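PDB 4NZJ: putative alpha-galactosidase from Bacteroides fragilis, which probably hydrolyses terminal, non-reducing alpha-D-galactose residues from alpha-D-galactosides such as galactose oligosaccharides, galactomannans and galactolipids. Local coordinates for residues A236-A241 with I249-C254; G314-D319 with G389-R394; L321-D326 with K373-P378. All blocks are in the same frame, centred on the assembly; numbering follows the deposited sequence.

In the fold
After the N-terminal Ig-like domain the chain enters the TIM barrel, and contact 1 closes the first and shortest of the three loops, turning helix 228-243 back onto the strand that follows it, 250-254. Further along, contact 2 opens at strand 315-317, in the same parallel sheet, and closes about 70 residues later on the segment leading into the C-terminal beta-sheet domain. Contact 3 opens and closes within that span, joining the loop after strand 315-317 to the end of helix 369-375. Contact 1 is in series with the other two, and no loops cross. Contacts 1 and 3 act within the barrel, their centres about 29 Å apart, whereas contact 2 ties barrel to C-terminal sheet.

Contact 1 (A236-A241 with I249-C254); sequences AKMGRA and IVYSVC
Apolar packing carries this contact: the ring of Tyr251 leaves strand 250-254 and runs against one turn of helix 228-243 at Met238, a selenomethionine, and Gly239. Tyr251 CG lies anti to the backbone N (chi1 -169°), which sends the phenol toward the helix, where Met238 CG and Gly239 CA meet the ring obliquely. Met238 meets the far part of the ring with the base of its chain, CG standing 3.9 Å from Tyr251 CE1. Met238 CB is closer still, 3.3 Å from Tyr251 OH, a van der Waals contact with the hydroxyl. Bends at chi2 and chi3 then lead the selenium end away from the ring; the Met238 side chain also packs on Leu217 and Tyr219 of strand 216-220.

Backbone against ring makes up the rest. Gly239 CA sits 3.5 Å from Tyr251 CE2, and Gly239 N is 3.6 Å from the same carbon. With no side chain in the way, the ring comes right up to the helix main chain, and the two backbones approach to 7.2 Å between Gly239 CA and Tyr251 CA.

No hydrogen bond spans the two segments. The polar end of Tyr251 is satisfied one residue before the helical segment, where OH bonds to the carbonyl O of Tyr235; this ties the phenol oxygen to the same helix that the ring packs on. The strand itself is held by backbone bonds to its sheet neighbours, among them Ser252 with Leu217 and Tyr251 with His271.

Strand 216-220, helix 228-243 and strand 250-254 form a beta-alpha-beta crossover, and an aromatic side chain filling the seam between helix and parallel strand is part of the outer packing layer of this TIM barrel.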
# COMPACT_ATOMS: atom_id res chain seq x y z
N ALA A 236 -10.64 0.53 19.52
CA ALA A 236 -10.13 -0.60 20.31
C ALA A 236 -11.11 -1.78 20.31
O ALA A 236 -10.69 -2.93 20.21
CB ALA A 236 -9.82 -0.16 21.73
N LYS A 237 -12.40 -1.48 20.44
CA LYS A 237 -13.45 -2.50 20.47
C LYS A 237 -13.46 -3.33 19.18
O LYS A 237 -13.49 -4.56 19.23
CB LYS A 237 -14.81 -1.84 20.67
CG LYS A 237 -16.01 -2.78 20.64
CD LYS A 237 -16.13 -3.60 21.91
CE LYS A 237 -17.31 -4.57 21.82
NZ LYS A 237 -18.60 -3.87 21.60
N MSE A 238 -13.43 -2.65 18.03
CA MSE A 238 -13.41 -3.37 16.76
C MSE A 238 -12.11 -4.12 16.59
O MSE A 238 -12.09 -5.21 16.04
CB MSE A 238 -13.69 -2.44 15.57
CG MSE A 238 -13.57 -3.12 14.21
SE MSE A 238 -14.76 -4.69 14.02
CE MSE A 238 -16.33 -3.73 13.32
N GLY A 239 -11.00 -3.55 17.07
CA GLY A 239 -9.71 -4.24 17.02
C GLY A 239 -9.77 -5.58 17.74
O GLY A 239 -9.31 -6.60 17.22
N ARG A 240 -10.33 -5.58 18.95
CA ARG A 240 -10.50 -6.80 19.72
C ARG A 240 -11.38 -7.80 18.98
O ARG A 240 -11.09 -9.00 18.94
CB ARG A 240 -11.07 -6.50 21.11
CG ARG A 240 -10.08 -5.80 22.02
CD ARG A 240 -10.55 -5.78 23.46
NE ARG A 240 -11.77 -4.99 23.66
CZ ARG A 240 -11.81 -3.67 23.84
NH1 ARG A 240 -10.70 -2.93 23.82
NH2 ARG A 240 -12.98 -3.07 24.04
N ALA A 241 -12.46 -7.30 18.38
CA ALA A 241 -13.38 -8.15 17.63
C ALA A 241 -12.67 -8.83 16.46
O ALA A 241 -12.89 -10.02 16.21
CB ALA A 241 -14.58 -7.34 17.16
N ILE A 249 -6.80 -10.28 9.86
CA ILE A 249 -7.47 -9.16 9.22
C ILE A 249 -6.74 -7.85 9.49
O ILE A 249 -6.61 -7.40 10.64
CB ILE A 249 -8.95 -9.05 9.65
CG1 ILE A 249 -9.67 -10.38 9.39
CG2 ILE A 249 -9.63 -7.91 8.90
CD1 ILE A 249 -11.14 -10.39 9.75
N VAL A 250 -6.24 -7.24 8.42
CA VAL A 250 -5.60 -5.93 8.51
C VAL A 250 -6.65 -4.89 8.91
O VAL A 250 -7.77 -4.90 8.41
CB VAL A 250 -4.97 -5.54 7.16
CG1 VAL A 250 -4.55 -4.08 7.13
CG2 VAL A 250 -3.78 -6.46 6.87
N TYR A 251 -6.26 -3.99 9.79
CA TYR A 251 -7.16 -3.01 10.38
C TYR A 251 -6.72 -1.61 9.97
O TYR A 251 -5.69 -1.11 10.43
CB TYR A 251 -7.14 -3.18 11.90
CG TYR A 251 -8.19 -2.45 12.68
CD1 TYR A 251 -9.38 -2.00 12.10
CD2 TYR A 251 -8.02 -2.25 14.05
CE1 TYR A 251 -10.34 -1.34 12.86
CE2 TYR A 251 -8.97 -1.60 14.81
CZ TYR A 251 -10.13 -1.15 14.21
OH TYR A 251 -11.08 -0.51 14.99
N SER A 252 -7.50 -1.01 9.08
CA SER A 252 -7.23 0.32 8.54
C SER A 252 -8.12 1.34 9.25
O SER A 252 -9.35 1.30 9.14
CB SER A 252 -7.48 0.31 7.02
OG SER A 252 -7.54 1.62 6.47
N VAL A 253 -7.50 2.24 10.00
CA VAL A 253 -8.20 3.24 10.80
C VAL A 253 -8.40 4.50 9.95
O VAL A 253 -7.46 5.01 9.35
CB VAL A 253 -7.39 3.54 12.08
CG1 VAL A 253 -7.94 4.75 12.83
CG2 VAL A 253 -7.40 2.30 12.97
N CYS A 254 -9.64 4.98 9.90
CA CYS A 254 -9.96 6.15 9.10
C CYS A 254 -10.80 7.15 9.89
O CYS A 254 -12.03 7.11 9.86
CB CYS A 254 -10.68 5.72 7.82
SG CYS A 254 -11.11 7.07 6.72

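Contact 2 (G314-D319 with G389-R394); sequences GWNDPD and GRQAER
Asn316 and Gln391 meet through their amides: Asn316 ND2 donates to Gln391 OE1 over 2.9 Å, nearly straight at 172°. The acceptor lies in the plane of the Asn316 amide, whereas the donor is tilted 33° from the Gln391 carbonyl plane, and the two amide planes stand 75° apart. Gln391 reaches across fully extended. Further bonds fix the Asn316 amide, ND2 also giving to Leu306 O and OD1 taking from Trp273 NE1.

The other close-packed spot is Gly389 at the rim of the Trp315 indole. Gly389 O lies 3.4 Å from Trp315 CZ3, near the ring plane, and Gly389 CA lies in the ring plane at the edge, 3.7 Å from Trp315 CH2. The indole NE1 bonds to Leu97 O, but buried Gly389 O has no polar partner. Here strand 315-317 of the TIM barrel abuts the segment that runs into strand 393-397 of the C-terminal antiparallel sheet.

Between these two spots the backbones stay apart, and a water bridges the segments. It accepts from Asn316 N at 3.0 Å and lies 2.9 Å from Gln391 OE1, level with the indole edge. Gln391 NE2 makes a weak hydrogen bond to Asn303 OD1, while the neighbouring Arg390 is exposed.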
# COMPACT_ATOMS: atom_id res chain seq x y z
N GLY A 314 2.55 -0.69 11.25
CA GLY A 314 1.91 0.54 11.68
C GLY A 314 2.31 1.70 10.80
O GLY A 314 3.30 2.35 11.07
N TRP A 315 1.52 1.95 9.75
CA TRP A 315 1.86 2.92 8.72
C TRP A 315 0.98 4.17 8.76
O TRP A 315 -0.23 4.09 8.99
CB TRP A 315 1.74 2.26 7.34
CG TRP A 315 2.46 0.96 7.27
CD1 TRP A 315 1.91 -0.29 7.29
CD2 TRP A 315 3.88 0.77 7.22
NE1 TRP A 315 2.89 -1.24 7.23
CE2 TRP A 315 4.11 -0.62 7.20
CE3 TRP A 315 4.97 1.64 7.18
CZ2 TRP A 315 5.40 -1.16 7.13
CZ3 TRP A 315 6.26 1.10 7.13
CH2 TRP A 315 6.45 -0.29 7.11
N ASN A 316 1.60 5.33 8.53
CA ASN A 316 0.85 6.55 8.27
C ASN A 316 0.24 6.45 6.88
O ASN A 316 0.95 6.18 5.91
CB ASN A 316 1.75 7.79 8.33
CG ASN A 316 2.23 8.12 9.74
OD1 ASN A 316 1.43 8.20 10.68
ND2 ASN A 316 3.53 8.35 9.88
N ASP A 317 -1.06 6.70 6.78
CA ASP A 317 -1.79 6.56 5.52
C ASP A 317 -2.16 7.95 4.98
O ASP A 317 -3.05 8.61 5.51
CB ASP A 317 -3.03 5.70 5.77
CG ASP A 317 -3.87 5.46 4.53
OD1 ASP A 317 -3.51 5.91 3.41
OD2 ASP A 317 -4.93 4.82 4.69
N PRO A 318 -1.47 8.40 3.92
CA PRO A 318 -1.76 9.70 3.31
C PRO A 318 -2.85 9.64 2.23
O PRO A 318 -2.95 10.55 1.39
CB PRO A 318 -0.41 10.09 2.71
CG PRO A 318 0.22 8.80 2.34
CD PRO A 318 -0.36 7.73 3.23
N ASP A 319 -3.64 8.58 2.25
CA ASP A 319 -4.77 8.36 1.34
C ASP A 319 -4.29 7.83 -0.02
O ASP A 319 -3.10 7.57 -0.24
CB ASP A 319 -5.67 9.61 1.23
CG ASP A 319 -7.14 9.27 0.89
OD1 ASP A 319 -7.47 8.08 0.66
OD2 ASP A 319 -7.97 10.21 0.85
N GLY A 389 11.47 -0.39 6.99
CA GLY A 389 10.16 0.22 7.17
C GLY A 389 10.20 1.64 7.69
O GLY A 389 9.27 2.08 8.38
N ARG A 390 11.25 2.38 7.36
CA ARG A 390 11.37 3.77 7.79
C ARG A 390 10.60 4.69 6.84
O ARG A 390 10.76 4.62 5.62
CB ARG A 390 12.84 4.20 7.85
CG ARG A 390 13.68 3.44 8.87
CD ARG A 390 13.71 4.11 10.23
NE ARG A 390 14.99 3.91 10.90
CZ ARG A 390 15.29 2.88 11.69
NH1 ARG A 390 14.38 1.94 11.93
NH2 ARG A 390 16.49 2.80 12.24
N GLN A 391 9.76 5.55 7.41
CA GLN A 391 9.14 6.62 6.64
C GLN A 391 10.20 7.70 6.44
O GLN A 391 10.81 8.16 7.40
CB GLN A 391 7.94 7.19 7.39
CG GLN A 391 7.36 8.46 6.79
CD GLN A 391 5.98 8.80 7.32
OE1 GLN A 391 5.18 7.90 7.59
NE2 GLN A 391 5.70 10.09 7.48
N ALA A 392 10.43 8.09 5.19
CA ALA A 392 11.43 9.13 4.90
C ALA A 392 11.16 10.40 5.70
O ALA A 392 10.01 10.80 5.87
CB ALA A 392 11.43 9.46 3.43
N GLU A 393 12.24 11.01 6.17
CA GLU A 393 12.17 12.33 6.78
C GLU A 393 12.37 13.37 5.70
O GLU A 393 13.18 13.16 4.79
CB GLU A 393 13.26 12.49 7.83
CG GLU A 393 13.04 11.69 9.10
CD GLU A 393 14.22 11.77 10.04
OE1 GLU A 393 15.25 11.10 9.77
OE2 GLU A 393 14.14 12.49 11.05
N ARG A 394 11.66 14.48 5.80
CA ARG A 394 11.92 15.62 4.93
C ARG A 394 12.98 16.45 5.62
O ARG A 394 12.69 17.33 6.43
CB ARG A 394 10.65 16.42 4.64
CG ARG A 394 10.89 17.56 3.66
CD ARG A 394 9.61 18.31 3.34
NE ARG A 394 9.04 18.94 4.52
CZ ARG A 394 7.84 19.51 4.58
NH1 ARG A 394 7.05 19.53 3.51
NH2 ARG A 394 7.41 20.06 5.70
O HOH W 1 4.17 5.21 7.00

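Contact 3 (L321-D326 with K373-P378); sequences LVVGID and KILLDP
No ring, amide or other flat side chain takes part where Val323 meets Ile374 and Leu375; the contact is made by branched aliphatic groups, without faces or edges to present. Val323 is at the centre of the contact. Its CG1, anti to the backbone N (chi1 177°), projects between the two helix residues, 3.8 Å from Ile374 CG2 and 4.0 Å from Leu375 CG. The Val323 and Ile374 side chains meet at a slant, whereas Val323 and Leu375 run past one another in opposite senses.

Leu375 reaches both loop partners with CD2, and Val323 also with CG. Leu375 CD2 lies 3.9 Å from Val323 CB and 4.1 Å from Leu321 CD1, so this one methyl touches both loop side chains. Leu321 joins at the margin with CD1 alone.

The loop presents Val323 on a type II turn from Val322 to Ile325, closed by Ile325 N to Val322 O at 3.0 Å, with Gly324 at the positive-phi position. Val323 O is bound by Asn362 ND2. On the other segment, the helix ends at Leu375, and Asp377 then N-caps helix 378-384 by bonding OD1 to Leu380 N.

Backbone bonds of Leu321 to Leu359 and Gly361 tie the loop to strand 358-360. The arrangement is thus a beta-turn after one TIM-barrel strand, 315-317, packed on the helix that follows the next strand, 358-360, at the C-terminal side of the barrel strands.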
# COMPACT_ATOMS: atom_id res chain seq x y z
N LEU A 321 -3.52 6.68 -3.97
CA LEU A 321 -2.78 7.12 -5.13
C LEU A 321 -3.78 7.59 -6.19
O LEU A 321 -4.63 6.81 -6.63
CB LEU A 321 -1.92 6.00 -5.69
CG LEU A 321 -0.73 5.58 -4.84
CD1 LEU A 321 -0.16 4.26 -5.34
CD2 LEU A 321 0.34 6.66 -4.82
N VAL A 322 -3.68 8.84 -6.61
CA VAL A 322 -4.51 9.41 -7.66
C VAL A 322 -3.83 9.34 -9.03
O VAL A 322 -4.34 9.88 -10.00
CB VAL A 322 -4.90 10.87 -7.33
CG1 VAL A 322 -5.73 10.92 -6.06
CG2 VAL A 322 -3.67 11.76 -7.20
N VAL A 323 -2.68 8.67 -9.09
CA VAL A 323 -1.92 8.48 -10.32
C VAL A 323 -2.82 8.10 -11.49
O VAL A 323 -3.51 7.08 -11.44
CB VAL A 323 -0.83 7.40 -10.15
CG1 VAL A 323 -0.09 7.17 -11.46
CG2 VAL A 323 0.14 7.78 -9.04
N GLY A 324 -2.81 8.93 -12.52
CA GLY A 324 -3.48 8.64 -13.78
C GLY A 324 -4.96 8.95 -13.85
O GLY A 324 -5.57 8.78 -14.90
N ILE A 325 -5.56 9.41 -12.75
CA ILE A 325 -7.00 9.67 -12.75
C ILE A 325 -7.35 10.73 -13.79
O ILE A 325 -8.42 10.66 -14.41
CB ILE A 325 -7.55 9.99 -11.33
CG1 ILE A 325 -7.45 8.73 -10.46
CG2 ILE A 325 -9.00 10.45 -11.40
CD1 ILE A 325 -7.85 8.91 -9.01
N ASP A 326 -6.45 11.69 -14.00
CA ASP A 326 -6.56 12.67 -15.10
C ASP A 326 -7.85 13.47 -15.07
O ASP A 326 -8.39 13.85 -16.11
CB ASP A 326 -6.40 11.98 -16.46
CG ASP A 326 -4.98 11.63 -16.76
OD1 ASP A 326 -4.24 11.33 -15.81
OD2 ASP A 326 -4.59 11.64 -17.95
N LYS A 373 3.51 2.80 -16.16
CA LYS A 373 4.95 3.02 -16.02
C LYS A 373 5.27 3.57 -14.64
O LYS A 373 6.29 3.23 -14.04
CB LYS A 373 5.47 3.98 -17.12
CG LYS A 373 6.97 4.23 -17.07
CD LYS A 373 7.41 5.19 -18.17
N ILE A 374 4.39 4.42 -14.12
CA ILE A 374 4.55 4.97 -12.78
C ILE A 374 4.24 3.90 -11.73
O ILE A 374 5.08 3.61 -10.87
CB ILE A 374 3.64 6.20 -12.56
CG1 ILE A 374 4.06 7.33 -13.50
CG2 ILE A 374 3.70 6.63 -11.10
CD1 ILE A 374 3.05 8.46 -13.60
N LEU A 375 3.05 3.30 -11.80
CA LEU A 375 2.60 2.39 -10.75
C LEU A 375 3.41 1.09 -10.64
O LEU A 375 3.40 0.44 -9.60
CB LEU A 375 1.12 2.04 -10.96
CG LEU A 375 0.14 3.20 -10.81
CD1 LEU A 375 -1.25 2.73 -11.18
CD2 LEU A 375 0.15 3.73 -9.38
N LEU A 376 4.11 0.72 -11.72
CA LEU A 376 4.89 -0.52 -11.75
C LEU A 376 6.40 -0.30 -11.60
O LEU A 376 7.18 -1.22 -11.85
CB LEU A 376 4.63 -1.26 -13.05
CG LEU A 376 3.17 -1.63 -13.35
CD1 LEU A 376 3.10 -2.35 -14.69
CD2 LEU A 376 2.60 -2.48 -12.23
N ASP A 377 6.81 0.89 -11.17
CA ASP A 377 8.23 1.23 -11.07
C ASP A 377 8.91 0.33 -10.04
O ASP A 377 8.64 0.46 -8.85
CB ASP A 377 8.37 2.71 -10.69
CG ASP A 377 9.79 3.20 -10.77
OD1 ASP A 377 10.68 2.59 -10.13
OD2 ASP A 377 10.02 4.21 -11.47
N PRO A 378 9.78 -0.61 -10.48
CA PRO A 378 10.27 -1.61 -9.53
C PRO A 378 11.19 -1.06 -8.44
O PRO A 378 11.14 -1.54 -7.31
CB PRO A 378 11.04 -2.61 -10.40
CG PRO A 378 10.69 -2.28 -11.81
CD PRO A 378 10.29 -0.85 -11.85